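Local coordinates for protein phytanoyl-CoA dioxygenase (Streptomyces malaysiense, PDB 6ZYL) that catalyses beta-hydroxylation of thioholgamide as a non-heme monooxygenase, probably using iron and 2-oxoglutarate as its family does, at residues A[35-40]-A[160-165]; A[40-45]-A[206-211]; A[128-133]-A[216-221]; A[143-148]-A[212-217]; A[153-158]-A[201-206]. All blocks are in the same frame, centred on the assembly; numbering follows the deposited sequence.

In the fold
The five contacts lie in and around two sheets, consistent with the double-stranded beta-helix of phytanoyl-CoA dioxygenases. Contacts 2 and 4 lie in the larger sheet, where strand 209-212 runs between 37-41 and 143-149; contact 3 belongs to the smaller sheet, and contact 1 spans the two. Contact 5 joins the loops that follow strands 143-149 and 200-201. The centre of contact 4 is about 8 Å from that of contact 1 and about 9 Å from that of contact 3. A tartaric acid, probably from the crystallisation liquor, may mark the active-site pocket: it lies about 3 Å from the side chain of His128 and about 5 Å from that of Arg145 (nearest atoms).

Contact 1 (A[35-40]-A[160-165]); sequences DGFVFP and MRYARG
An aromatic cluster of Phe37, Phe39 and Tyr162 joins the edge strand 37-41 of the larger sheet to strand 160-162 of the smaller one, between the two layers of the barrel. Phe37 and Tyr162 form the heart of it. Their planes are 24° apart but slid well past each other, with Tyr162 CD2 over the rim of one Phe37 face, 3.3 Å from Phe37 CG. Asp35 CB covers the opposite face, over the ring centre. Phe39 meets the same tyrosine at its edge, Phe39 CD2 lying 3.9 Å from Tyr162 CE2. With CG wedged between backbone N and carbonyl carbon (chi1 59°), the Phe37 ring is swung back beside Asp35 while still reaching Tyr162. With an alanine in place of Phe37, a gap is likely to open between the sheets, and the face that Tyr162 CD2 lies on would be lost, leaving that ring freer to turn. The outer end is polar: Arg164, bent at chi3, lies alongside Asp35 and brings its NE to 3.3 Å from Asp35 OD1 in a salt bridge, while Gly165 N donates a nearly straight 2.9 Å bond to Asp35 O. Inward, Tyr162 OH is hydrogen-bonded to Ser210 OG and His212 ND1. The chemistry thus grades from an ion pair at the rim, through aromatic packing, to a buried hydroxyl held in place by two partners.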
# COMPACT_ATOMS: atom_id res chain seq x y z
N ASP A 35 8.84 -6.91 -15.27
CA ASP A 35 7.38 -6.87 -15.33
C ASP A 35 6.79 -5.66 -14.63
O ASP A 35 5.67 -5.26 -14.96
CB ASP A 35 6.81 -8.15 -14.70
CG ASP A 35 7.16 -9.40 -15.49
OD1 ASP A 35 7.37 -9.29 -16.71
OD2 ASP A 35 7.22 -10.49 -14.88
N GLY A 36 7.51 -5.06 -13.69
CA GLY A 36 6.95 -4.02 -12.85
C GLY A 36 6.21 -4.55 -11.64
O GLY A 36 5.63 -3.75 -10.90
N PHE A 37 6.21 -5.86 -11.43
CA PHE A 37 5.58 -6.48 -10.28
C PHE A 37 6.25 -7.83 -10.07
O PHE A 37 7.01 -8.31 -10.92
CB PHE A 37 4.07 -6.64 -10.48
CG PHE A 37 3.70 -7.47 -11.68
CD1 PHE A 37 3.86 -8.85 -11.67
CD2 PHE A 37 3.18 -6.88 -12.82
CE1 PHE A 37 3.52 -9.61 -12.77
CE2 PHE A 37 2.83 -7.64 -13.92
CZ PHE A 37 3.00 -9.01 -13.89
N VAL A 38 5.96 -8.45 -8.93
CA VAL A 38 6.44 -9.79 -8.64
C VAL A 38 5.52 -10.40 -7.59
O VAL A 38 5.29 -9.80 -6.54
CB VAL A 38 7.92 -9.76 -8.20
CG1 VAL A 38 8.07 -9.19 -6.81
CG2 VAL A 38 8.53 -11.16 -8.31
N PHE A 39 4.95 -11.56 -7.89
CA PHE A 39 4.01 -12.22 -6.99
C PHE A 39 3.85 -13.67 -7.43
O PHE A 39 4.06 -13.99 -8.61
CB PHE A 39 2.65 -11.50 -6.97
CG PHE A 39 1.81 -11.74 -8.20
CD1 PHE A 39 0.98 -12.85 -8.28
CD2 PHE A 39 1.85 -10.86 -9.26
CE1 PHE A 39 0.21 -13.07 -9.41
CE2 PHE A 39 1.09 -11.08 -10.39
CZ PHE A 39 0.26 -12.18 -10.47
N PRO A 40 3.47 -14.57 -6.51
CA PRO A 40 3.35 -14.29 -5.08
C PRO A 40 4.72 -14.28 -4.40
O PRO A 40 5.62 -14.95 -4.89
CB PRO A 40 2.50 -15.46 -4.56
CG PRO A 40 2.87 -16.60 -5.47
CD PRO A 40 3.10 -15.96 -6.84
N MET A 160 -7.13 -7.26 -8.15
CA MET A 160 -6.40 -6.32 -8.98
C MET A 160 -5.81 -7.02 -10.20
O MET A 160 -5.43 -8.20 -10.14
CB MET A 160 -5.29 -5.68 -8.14
CG MET A 160 -4.48 -4.59 -8.79
SD MET A 160 -3.63 -3.66 -7.47
CE MET A 160 -2.72 -4.96 -6.64
N ARG A 161 -5.75 -6.30 -11.31
CA ARG A 161 -5.09 -6.75 -12.52
C ARG A 161 -3.88 -5.86 -12.80
O ARG A 161 -3.95 -4.64 -12.62
CB ARG A 161 -6.01 -6.69 -13.75
CG ARG A 161 -7.40 -7.25 -13.58
CD ARG A 161 -8.04 -7.46 -14.95
NE ARG A 161 -8.57 -6.22 -15.53
CZ ARG A 161 -9.62 -5.56 -15.06
NH1 ARG A 161 -10.26 -6.00 -13.99
NH2 ARG A 161 -10.03 -4.45 -15.66
N TYR A 162 -2.79 -6.46 -13.26
CA TYR A 162 -1.59 -5.72 -13.62
C TYR A 162 -1.44 -5.65 -15.14
O TYR A 162 -1.85 -6.55 -15.86
CB TYR A 162 -0.33 -6.37 -13.04
CG TYR A 162 -0.14 -6.24 -11.55
CD1 TYR A 162 -0.59 -5.13 -10.85
CD2 TYR A 162 0.51 -7.23 -10.84
CE1 TYR A 162 -0.40 -5.02 -9.49
CE2 TYR A 162 0.71 -7.13 -9.49
CZ TYR A 162 0.25 -6.03 -8.81
OH TYR A 162 0.45 -5.96 -7.45
N ALA A 163 -0.81 -4.57 -15.61
CA ALA A 163 -0.40 -4.41 -17.00
C ALA A 163 1.12 -4.57 -17.04
O ALA A 163 1.86 -3.65 -16.71
CB ALA A 163 -0.84 -3.07 -17.56
N ARG A 164 1.58 -5.76 -17.44
CA ARG A 164 3.00 -6.06 -17.45
C ARG A 164 3.78 -5.02 -18.24
O ARG A 164 3.39 -4.64 -19.35
CB ARG A 164 3.23 -7.45 -18.04
CG ARG A 164 4.61 -8.04 -17.81
CD ARG A 164 4.71 -9.43 -18.44
NE ARG A 164 4.39 -10.50 -17.48
CZ ARG A 164 3.30 -11.26 -17.55
NH1 ARG A 164 2.42 -11.10 -18.53
NH2 ARG A 164 3.10 -12.20 -16.63
N GLY A 165 4.88 -4.54 -17.65
CA GLY A 165 5.74 -3.59 -18.31
C GLY A 165 5.23 -2.17 -18.38
O GLY A 165 5.93 -1.30 -18.91

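Contact 2 (A[40-45]-A[206-211]); sequences PVNALT and AGQCSV
Val41 turns its CG2 against the sulfur of Cys209 on the face of the sheet they share; the 3.1 Å to SG is shorter than a normal contact and its exact value doubtful. Val211 CG2 adds a looser contact to the same methyl. A chi1 of 70° turns the Cys209 sulfur toward that methyl, bump to bump. Beneath them lies a hydrogen-bonded antiparallel pair, with Val41 N to Cys209 O at 3.1 Å and Cys209 N to Val41 O at 3.2 Å. This is where strand 37-41, outermost in the larger sheet of the barrel, pairs with strand 209-212. Past the pair the chains stay close: Leu44 N reaches Gly207 O at 2.9 Å, and the bare CA of Gly207 sits in the hollow under Leu44 O, 3.2 Å away, where a CB would clash. Ala43 CB rests on Gly207 O. The extended Gln208 lies between Pro40 and Asn42, its CD 3.6 Å from Pro40 CB and its NE2 weakly bonded to Asn42 OD1, the two amides nearly coplanar. Shortening Gln208 to an alanine would probably uncover the proline ring and leave Asp205 N without the OE1 it donates to. One water donates to both Leu44 O and Ala206 O.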
# COMPACT_ATOMS: atom_id res chain seq x y z
N PRO A 40 3.47 -14.57 -6.51
CA PRO A 40 3.35 -14.29 -5.08
C PRO A 40 4.72 -14.28 -4.40
O PRO A 40 5.62 -14.95 -4.89
CB PRO A 40 2.50 -15.46 -4.56
CG PRO A 40 2.87 -16.60 -5.47
CD PRO A 40 3.10 -15.96 -6.84
N VAL A 41 4.89 -13.50 -3.34
CA VAL A 41 6.02 -13.68 -2.44
C VAL A 41 5.45 -14.02 -1.07
O VAL A 41 4.44 -13.44 -0.63
CB VAL A 41 6.94 -12.43 -2.35
CG1 VAL A 41 7.23 -11.89 -3.75
CG2 VAL A 41 6.33 -11.37 -1.47
N ASN A 42 6.05 -15.01 -0.41
CA ASN A 42 5.51 -15.48 0.86
C ASN A 42 5.75 -14.45 1.95
O ASN A 42 6.79 -13.80 2.01
CB ASN A 42 6.14 -16.82 1.23
CG ASN A 42 5.61 -17.96 0.39
OD1 ASN A 42 4.51 -17.89 -0.17
ND2 ASN A 42 6.39 -19.03 0.28
N ALA A 43 4.75 -14.29 2.82
CA ALA A 43 4.83 -13.36 3.94
C ALA A 43 4.19 -13.97 5.17
O ALA A 43 4.88 -14.47 6.06
CB ALA A 43 4.17 -12.03 3.58
N LEU A 44 2.86 -13.95 5.23
CA LEU A 44 2.12 -14.51 6.34
C LEU A 44 1.61 -15.90 6.00
O LEU A 44 1.31 -16.21 4.84
CB LEU A 44 0.94 -13.61 6.71
CG LEU A 44 1.22 -12.44 7.67
CD1 LEU A 44 2.36 -11.58 7.17
CD2 LEU A 44 -0.05 -11.61 7.84
N THR A 45 1.51 -16.75 7.02
CA THR A 45 0.83 -18.02 6.87
C THR A 45 -0.67 -17.79 6.77
O THR A 45 -1.18 -16.70 7.04
CB THR A 45 1.13 -18.94 8.05
OG1 THR A 45 0.60 -18.37 9.26
CG2 THR A 45 2.63 -19.15 8.21
N ALA A 206 -4.35 -16.33 0.92
CA ALA A 206 -4.35 -15.46 2.09
C ALA A 206 -3.00 -15.57 2.80
O ALA A 206 -2.52 -16.67 3.07
CB ALA A 206 -5.48 -15.85 3.04
N GLY A 207 -2.39 -14.42 3.07
CA GLY A 207 -1.08 -14.35 3.67
C GLY A 207 0.02 -14.01 2.70
O GLY A 207 1.03 -13.42 3.09
N GLN A 208 -0.13 -14.39 1.43
CA GLN A 208 0.82 -13.99 0.41
C GLN A 208 0.61 -12.52 0.06
O GLN A 208 -0.39 -11.90 0.42
CB GLN A 208 0.67 -14.85 -0.84
CG GLN A 208 0.89 -16.34 -0.61
CD GLN A 208 0.78 -17.14 -1.89
OE1 GLN A 208 -0.14 -16.95 -2.68
NE2 GLN A 208 1.73 -18.04 -2.11
N CYS A 209 1.57 -11.96 -0.67
CA CYS A 209 1.48 -10.58 -1.09
C CYS A 209 2.03 -10.43 -2.50
O CYS A 209 2.72 -11.31 -3.02
CB CYS A 209 2.23 -9.64 -0.13
SG CYS A 209 4.02 -9.80 -0.19
N SER A 210 1.69 -9.31 -3.11
CA SER A 210 2.22 -8.90 -4.40
C SER A 210 2.99 -7.60 -4.19
O SER A 210 2.61 -6.77 -3.36
CB SER A 210 1.11 -8.70 -5.43
OG SER A 210 1.65 -8.30 -6.67
N VAL A 211 4.09 -7.44 -4.92
CA VAL A 211 4.90 -6.24 -4.89
C VAL A 211 4.89 -5.65 -6.29
O VAL A 211 5.25 -6.33 -7.25
CB VAL A 211 6.34 -6.53 -4.44
CG1 VAL A 211 7.08 -5.23 -4.13
CG2 VAL A 211 6.35 -7.45 -3.23
O HOH W 1 -0.19 -17.86 2.92

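Contact 3 (A[128-133]-A[216-221]); sequences HQDAVY and MAHASG
His128, Asp130 and His218 come together in the His-X-Asp...His pattern of the phytanoyl-CoA dioxygenase family, consistent with the facial triad that holds iron in such enzymes; this model is the apo form. His218 NE2 donates to Asp130 OD1 at 2.8 Å. The carboxylate oxygen lies in the imidazole plane, but the ring approaches it from above the carboxylate plane, the two groups being turned 58° apart. The His128 ring crosses that of His218 obliquely, its NE2 3.6 Å from His218 CE1. Directly paired, the two histidines project from one face, and chi1 (71° and 55°) turns each ring toward the other strand. Behind them is the backbone of a hydrogen-bonded antiparallel pair: His218 N to His128 O at 2.9 Å and His128 N to His218 O at 3.1 Å. His128 O also lies over one face of the His218 ring. Further out, Ala126 O takes a hydrogen bond from His128 ND1, and Asp130 OD2 is bonded to His212 NE2. Gln129, its side chain on the other face of the strand, bonds through NE2 to Ala215 O. Between the backbones a water donates to Met216 O at 2.7 Å and accepts from Asp130 N.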
# COMPACT_ATOMS: atom_id res chain seq x y z
N HIS A 128 -4.99 2.67 -13.82
CA HIS A 128 -4.34 3.84 -13.24
C HIS A 128 -3.09 3.40 -12.50
O HIS A 128 -2.88 2.21 -12.25
CB HIS A 128 -5.29 4.59 -12.30
CG HIS A 128 -5.56 3.87 -11.02
ND1 HIS A 128 -6.40 2.77 -10.94
CD2 HIS A 128 -5.10 4.07 -9.76
CE1 HIS A 128 -6.44 2.34 -9.69
NE2 HIS A 128 -5.66 3.11 -8.96
N GLN A 129 -2.27 4.38 -12.14
CA GLN A 129 -1.02 4.15 -11.43
C GLN A 129 -1.10 4.78 -10.04
O GLN A 129 -1.69 5.85 -9.87
CB GLN A 129 0.17 4.74 -12.19
CG GLN A 129 0.34 4.22 -13.61
CD GLN A 129 1.25 5.10 -14.45
OE1 GLN A 129 1.03 6.30 -14.58
NE2 GLN A 129 2.29 4.50 -15.02
N ASP A 130 -0.48 4.12 -9.06
CA ASP A 130 -0.51 4.64 -7.69
C ASP A 130 0.24 5.96 -7.57
O ASP A 130 -0.10 6.79 -6.72
CB ASP A 130 0.10 3.62 -6.73
CG ASP A 130 -0.67 2.32 -6.67
OD1 ASP A 130 -1.90 2.34 -6.87
OD2 ASP A 130 -0.04 1.27 -6.41
N ALA A 131 1.26 6.17 -8.40
CA ALA A 131 2.19 7.28 -8.19
C ALA A 131 1.57 8.64 -8.45
O ALA A 131 2.14 9.65 -8.02
CB ALA A 131 3.42 7.10 -9.09
N VAL A 132 0.40 8.70 -9.10
CA VAL A 132 -0.07 9.96 -9.68
C VAL A 132 -0.12 11.06 -8.63
O VAL A 132 0.35 12.18 -8.87
CB VAL A 132 -1.45 9.75 -10.34
CG1 VAL A 132 -1.98 11.08 -10.86
CG2 VAL A 132 -1.34 8.73 -11.47
N TYR A 133 -0.70 10.78 -7.47
CA TYR A 133 -0.95 11.82 -6.47
C TYR A 133 -0.08 11.69 -5.23
O TYR A 133 -0.34 12.36 -4.23
CB TYR A 133 -2.42 11.83 -6.07
CG TYR A 133 -3.36 12.16 -7.20
CD1 TYR A 133 -3.24 13.36 -7.89
CD2 TYR A 133 -4.36 11.27 -7.59
CE1 TYR A 133 -4.09 13.66 -8.94
CE2 TYR A 133 -5.21 11.57 -8.63
CZ TYR A 133 -5.07 12.77 -9.30
OH TYR A 133 -5.91 13.08 -10.33
N MET A 216 3.16 1.02 -11.96
CA MET A 216 2.44 -0.10 -12.55
C MET A 216 0.98 0.29 -12.75
O MET A 216 0.30 0.71 -11.80
CB MET A 216 2.54 -1.33 -11.64
CG MET A 216 1.57 -2.46 -11.99
SD MET A 216 1.72 -3.06 -13.68
CE MET A 216 3.50 -3.30 -13.80
N ALA A 217 0.50 0.19 -13.99
CA ALA A 217 -0.91 0.39 -14.28
C ALA A 217 -1.69 -0.83 -13.81
O ALA A 217 -1.31 -1.97 -14.11
CB ALA A 217 -1.13 0.63 -15.77
N HIS A 218 -2.77 -0.60 -13.07
CA HIS A 218 -3.60 -1.70 -12.60
C HIS A 218 -5.05 -1.25 -12.51
O HIS A 218 -5.35 -0.06 -12.48
CB HIS A 218 -3.11 -2.24 -11.24
CG HIS A 218 -3.01 -1.20 -10.17
ND1 HIS A 218 -4.09 -0.78 -9.43
CD2 HIS A 218 -1.94 -0.50 -9.70
CE1 HIS A 218 -3.70 0.13 -8.56
NE2 HIS A 218 -2.41 0.32 -8.71
N ALA A 219 -5.94 -2.24 -12.48
CA ALA A 219 -7.37 -2.02 -12.35
C ALA A 219 -7.93 -3.11 -11.45
O ALA A 219 -7.28 -4.13 -11.20
CB ALA A 219 -8.07 -2.02 -13.71
N SER A 220 -9.15 -2.89 -10.96
CA SER A 220 -9.81 -3.85 -10.09
C SER A 220 -11.28 -3.91 -10.46
O SER A 220 -11.91 -2.89 -10.72
CB SER A 220 -9.66 -3.46 -8.61
OG SER A 220 -8.30 -3.27 -8.27
N GLY A 221 -11.82 -5.13 -10.50
CA GLY A 221 -13.21 -5.33 -10.82
C GLY A 221 -14.07 -5.44 -9.58
O GLY A 221 -13.58 -5.33 -8.45
O HOH W 2 0.67 1.49 -9.25

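Contact 4 (A[143-148]-A[212-217]); sequences AARVWV and HHLAMA
One face of the His212 imidazole is roofed by Arg145, whose CB stands 4.2 Å from the ring centroid in a CH-pi contact and whose CD follows at 3.7 Å from His212 NE2; the two ring nitrogens are taken by Tyr162 and Asp130. The His213 imidazole has a water over the centre of one face and Ala215 CA at its edge. Arg145 and His212 sit where strand 209-212 ends beside strand 143-149, in the larger sheet of the double-stranded beta-helix. They form an antiparallel hydrogen-bonded bridge and send their side chains the same way, toward what is probably the iron site, where Asp130 and His218 lie. Arg145 extends from the backbone with chi1 175°, its aliphatic part running alongside the ring before a bend at chi3 takes NE into a salt bridge with Asp235. The guanidinium is therefore not stacked on the imidazole: the two planes are 59° apart. The backbone bonds Arg145 N to His212 O and His212 N to Arg145 O are both 3.0 Å. Beyond them the chain leaves the strand in a type I turn closed by Met216 N to His213 O (2.9 Å), with Ala215 N also donating to His213 ND1. Leu214 reaches back across Arg145 at about a right angle, CD2 against Arg145 CB and CD1 against Ala143 CB. The water over His213 accepts from Leu214 N at 2.9 Å and donates to Ala143 O at 2.8 Å.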
# COMPACT_ATOMS: atom_id res chain seq x y z
N ALA A 143 11.25 2.61 -4.87
CA ALA A 143 10.00 2.43 -4.14
C ALA A 143 9.28 1.20 -4.66
O ALA A 143 9.48 0.77 -5.80
CB ALA A 143 9.10 3.67 -4.25
N ALA A 144 8.41 0.66 -3.81
CA ALA A 144 7.58 -0.49 -4.16
C ALA A 144 6.42 -0.54 -3.19
O ALA A 144 6.57 -0.21 -2.01
CB ALA A 144 8.38 -1.79 -4.12
N ARG A 145 5.25 -0.95 -3.69
CA ARG A 145 4.07 -1.15 -2.86
C ARG A 145 3.88 -2.65 -2.64
O ARG A 145 3.79 -3.42 -3.61
CB ARG A 145 2.83 -0.54 -3.51
CG ARG A 145 1.55 -0.83 -2.74
CD ARG A 145 0.40 0.04 -3.20
NE ARG A 145 0.56 1.43 -2.78
CZ ARG A 145 -0.37 2.37 -2.90
NH1 ARG A 145 -1.54 2.06 -3.44
NH2 ARG A 145 -0.14 3.60 -2.48
N VAL A 146 3.82 -3.06 -1.38
CA VAL A 146 3.55 -4.44 -1.00
C VAL A 146 2.06 -4.57 -0.73
O VAL A 146 1.53 -3.91 0.17
CB VAL A 146 4.39 -4.87 0.21
CG1 VAL A 146 4.04 -6.29 0.62
CG2 VAL A 146 5.87 -4.74 -0.10
N TRP A 147 1.39 -5.42 -1.49
CA TRP A 147 -0.06 -5.61 -1.47
C TRP A 147 -0.32 -6.95 -0.80
O TRP A 147 -0.25 -8.00 -1.44
CB TRP A 147 -0.59 -5.55 -2.89
CG TRP A 147 -2.06 -5.40 -3.07
CD1 TRP A 147 -2.81 -4.29 -2.82
CD2 TRP A 147 -2.96 -6.38 -3.60
NE1 TRP A 147 -4.13 -4.52 -3.15
CE2 TRP A 147 -4.24 -5.80 -3.63
CE3 TRP A 147 -2.81 -7.69 -4.05
CZ2 TRP A 147 -5.37 -6.49 -4.08
CZ3 TRP A 147 -3.92 -8.38 -4.50
CH2 TRP A 147 -5.18 -7.78 -4.51
N VAL A 148 -0.62 -6.91 0.50
CA VAL A 148 -0.75 -8.12 1.30
C VAL A 148 -2.20 -8.59 1.27
O VAL A 148 -3.13 -7.81 1.55
CB VAL A 148 -0.29 -7.87 2.75
CG1 VAL A 148 -0.43 -9.15 3.57
CG2 VAL A 148 1.13 -7.35 2.78
N HIS A 212 4.47 -4.39 -6.41
CA HIS A 212 4.43 -3.75 -7.71
C HIS A 212 5.01 -2.34 -7.65
O HIS A 212 5.05 -1.70 -6.59
CB HIS A 212 2.99 -3.72 -8.29
CG HIS A 212 2.02 -2.88 -7.52
ND1 HIS A 212 0.99 -3.43 -6.78
CD2 HIS A 212 1.88 -1.54 -7.42
CE1 HIS A 212 0.28 -2.45 -6.24
NE2 HIS A 212 0.80 -1.30 -6.61
N HIS A 213 5.51 -1.91 -8.81
CA HIS A 213 6.04 -0.57 -9.00
C HIS A 213 4.91 0.45 -8.88
O HIS A 213 3.77 0.19 -9.28
CB HIS A 213 6.68 -0.50 -10.39
CG HIS A 213 7.65 0.63 -10.57
ND1 HIS A 213 7.25 1.89 -10.96
CD2 HIS A 213 9.00 0.68 -10.47
CE1 HIS A 213 8.31 2.67 -11.06
NE2 HIS A 213 9.38 1.96 -10.77
N LEU A 214 5.23 1.61 -8.31
CA LEU A 214 4.22 2.65 -8.15
C LEU A 214 3.75 3.22 -9.48
O LEU A 214 2.73 3.92 -9.51
CB LEU A 214 4.74 3.77 -7.26
CG LEU A 214 4.97 3.40 -5.79
CD1 LEU A 214 5.49 4.61 -5.01
CD2 LEU A 214 3.71 2.85 -5.15
N ALA A 215 4.46 2.94 -10.57
CA ALA A 215 4.02 3.31 -11.92
C ALA A 215 3.36 2.14 -12.64
O ALA A 215 3.04 2.26 -13.83
CB ALA A 215 5.21 3.83 -12.74
N MET A 216 3.16 1.02 -11.96
CA MET A 216 2.44 -0.10 -12.55
C MET A 216 0.98 0.29 -12.75
O MET A 216 0.30 0.71 -11.80
CB MET A 216 2.54 -1.33 -11.64
CG MET A 216 1.57 -2.46 -11.99
SD MET A 216 1.72 -3.06 -13.68
CE MET A 216 3.50 -3.30 -13.80
N ALA A 217 0.50 0.19 -13.99
CA ALA A 217 -0.91 0.39 -14.28
C ALA A 217 -1.69 -0.83 -13.81
O ALA A 217 -1.31 -1.97 -14.11
CB ALA A 217 -1.13 0.63 -15.77
O HOH W 3 7.94 2.27 -7.54

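Contact 5 (A[153-158]-A[201-206]); sequences TTIANG and DVLLDA
Thr153 plugs its side chain into the backbone of 201-206, and here the contact is tight: OG1 donates to Val202 O at 2.9 Å and lies 2.7 Å from Leu204 N, from which it accepts a weak, bent bond. A chi1 of 63° turns the hydroxyl to the neighbouring chain, where it can serve both peptide groups. The threonine's own backbone joins in, Thr153 N giving a nearly straight bond to Leu204 O at 3.0 Å, while the return bond from Leu204 N to Thr153 O is long and weak. Leu204 CB closes against the same hydroxyl, 3.5 Å from OG1. Toward solvent the two chains part. Leu203 lays its CD2 beneath the Thr154-Ile155 peptide, 3.6 Å from Ile155 N, and Ile155 CG2 only brushes that methyl. Farther out a water bridges the chains, donating to Ile155 O and to Asp201 OD2. Thr154, its side chain turned away, shapes its own loop through an ST turn, OG1 accepting from Ala156 N; Asn157 OD1 in turn takes the N-H of Thr154. These are the connections that follow strands 143-149 and 200-201: Trp147 of strand 143-149 packs on Thr153, Val202 and Leu204, and Val202 pairs by its backbone with Met160 of strand 160-162.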
# COMPACT_ATOMS: atom_id res chain seq x y z
N THR A 153 -7.33 -13.83 -2.79
CA THR A 153 -7.74 -13.04 -3.95
C THR A 153 -7.98 -14.00 -5.11
O THR A 153 -7.11 -14.81 -5.44
CB THR A 153 -6.70 -11.98 -4.33
OG1 THR A 153 -5.47 -12.60 -4.71
CG2 THR A 153 -6.47 -11.03 -3.15
N THR A 154 -9.17 -13.92 -5.70
CA THR A 154 -9.62 -14.85 -6.73
C THR A 154 -10.04 -14.06 -7.96
O THR A 154 -10.09 -12.83 -7.95
CB THR A 154 -10.80 -15.70 -6.23
OG1 THR A 154 -12.00 -14.92 -6.28
CG2 THR A 154 -10.56 -16.16 -4.79
N ILE A 155 -10.36 -14.79 -9.03
CA ILE A 155 -10.78 -14.13 -10.26
C ILE A 155 -12.12 -13.43 -10.11
O ILE A 155 -12.49 -12.63 -10.97
CB ILE A 155 -10.86 -15.12 -11.44
CG1 ILE A 155 -11.93 -16.19 -11.19
CG2 ILE A 155 -9.51 -15.78 -11.69
CD1 ILE A 155 -12.36 -16.93 -12.45
N ALA A 156 -12.87 -13.72 -9.03
CA ALA A 156 -14.23 -13.24 -8.90
C ALA A 156 -14.48 -12.33 -7.70
O ALA A 156 -15.53 -11.69 -7.65
CB ALA A 156 -15.21 -14.43 -8.81
N ASN A 157 -13.57 -12.26 -6.73
CA ASN A 157 -13.81 -11.46 -5.53
C ASN A 157 -13.21 -10.06 -5.63
O ASN A 157 -12.94 -9.44 -4.60
CB ASN A 157 -13.31 -12.21 -4.29
CG ASN A 157 -11.80 -12.14 -4.12
OD1 ASN A 157 -11.06 -11.80 -5.03
ND2 ASN A 157 -11.34 -12.49 -2.92
N GLY A 158 -13.02 -9.55 -6.85
CA GLY A 158 -12.66 -8.16 -7.05
C GLY A 158 -11.18 -7.88 -6.98
O GLY A 158 -10.76 -6.84 -6.47
N ASP A 201 -4.14 -11.16 -13.65
CA ASP A 201 -4.88 -11.19 -12.39
C ASP A 201 -3.94 -11.49 -11.23
O ASP A 201 -3.14 -12.43 -11.30
CB ASP A 201 -5.98 -12.24 -12.45
CG ASP A 201 -7.28 -11.72 -13.04
OD1 ASP A 201 -7.43 -10.48 -13.16
OD2 ASP A 201 -8.15 -12.54 -13.37
N VAL A 202 -4.03 -10.70 -10.16
CA VAL A 202 -3.19 -10.89 -8.99
C VAL A 202 -3.91 -11.87 -8.07
O VAL A 202 -4.77 -11.49 -7.27
CB VAL A 202 -2.89 -9.56 -8.29
CG1 VAL A 202 -1.91 -9.78 -7.14
CG2 VAL A 202 -2.33 -8.56 -9.28
N LEU A 203 -3.55 -13.15 -8.18
CA LEU A 203 -4.22 -14.23 -7.46
C LEU A 203 -3.29 -14.74 -6.37
O LEU A 203 -2.19 -15.23 -6.65
CB LEU A 203 -4.59 -15.36 -8.43
CG LEU A 203 -5.41 -14.90 -9.63
CD1 LEU A 203 -5.59 -16.03 -10.63
CD2 LEU A 203 -6.76 -14.35 -9.18
N LEU A 204 -3.75 -14.63 -5.12
CA LEU A 204 -2.92 -14.90 -3.97
C LEU A 204 -3.66 -15.76 -2.95
O LEU A 204 -4.85 -15.57 -2.73
CB LEU A 204 -2.48 -13.59 -3.29
CG LEU A 204 -1.76 -12.55 -4.14
CD1 LEU A 204 -1.67 -11.23 -3.39
CD2 LEU A 204 -0.39 -13.05 -4.52
N ASP A 205 -2.93 -16.69 -2.34
CA ASP A 205 -3.40 -17.29 -1.10
C ASP A 205 -3.38 -16.24 0.01
O ASP A 205 -2.51 -15.37 0.04
CB ASP A 205 -2.51 -18.47 -0.70
CG ASP A 205 -2.65 -19.65 -1.64
OD1 ASP A 205 -3.58 -19.66 -2.47
OD2 ASP A 205 -1.82 -20.58 -1.53
N ALA A 206 -4.35 -16.33 0.92
CA ALA A 206 -4.35 -15.46 2.09
C ALA A 206 -3.00 -15.57 2.80
O ALA A 206 -2.52 -16.67 3.07
CB ALA A 206 -5.48 -15.85 3.04
O HOH W 4 -10.94 -11.84 -13.14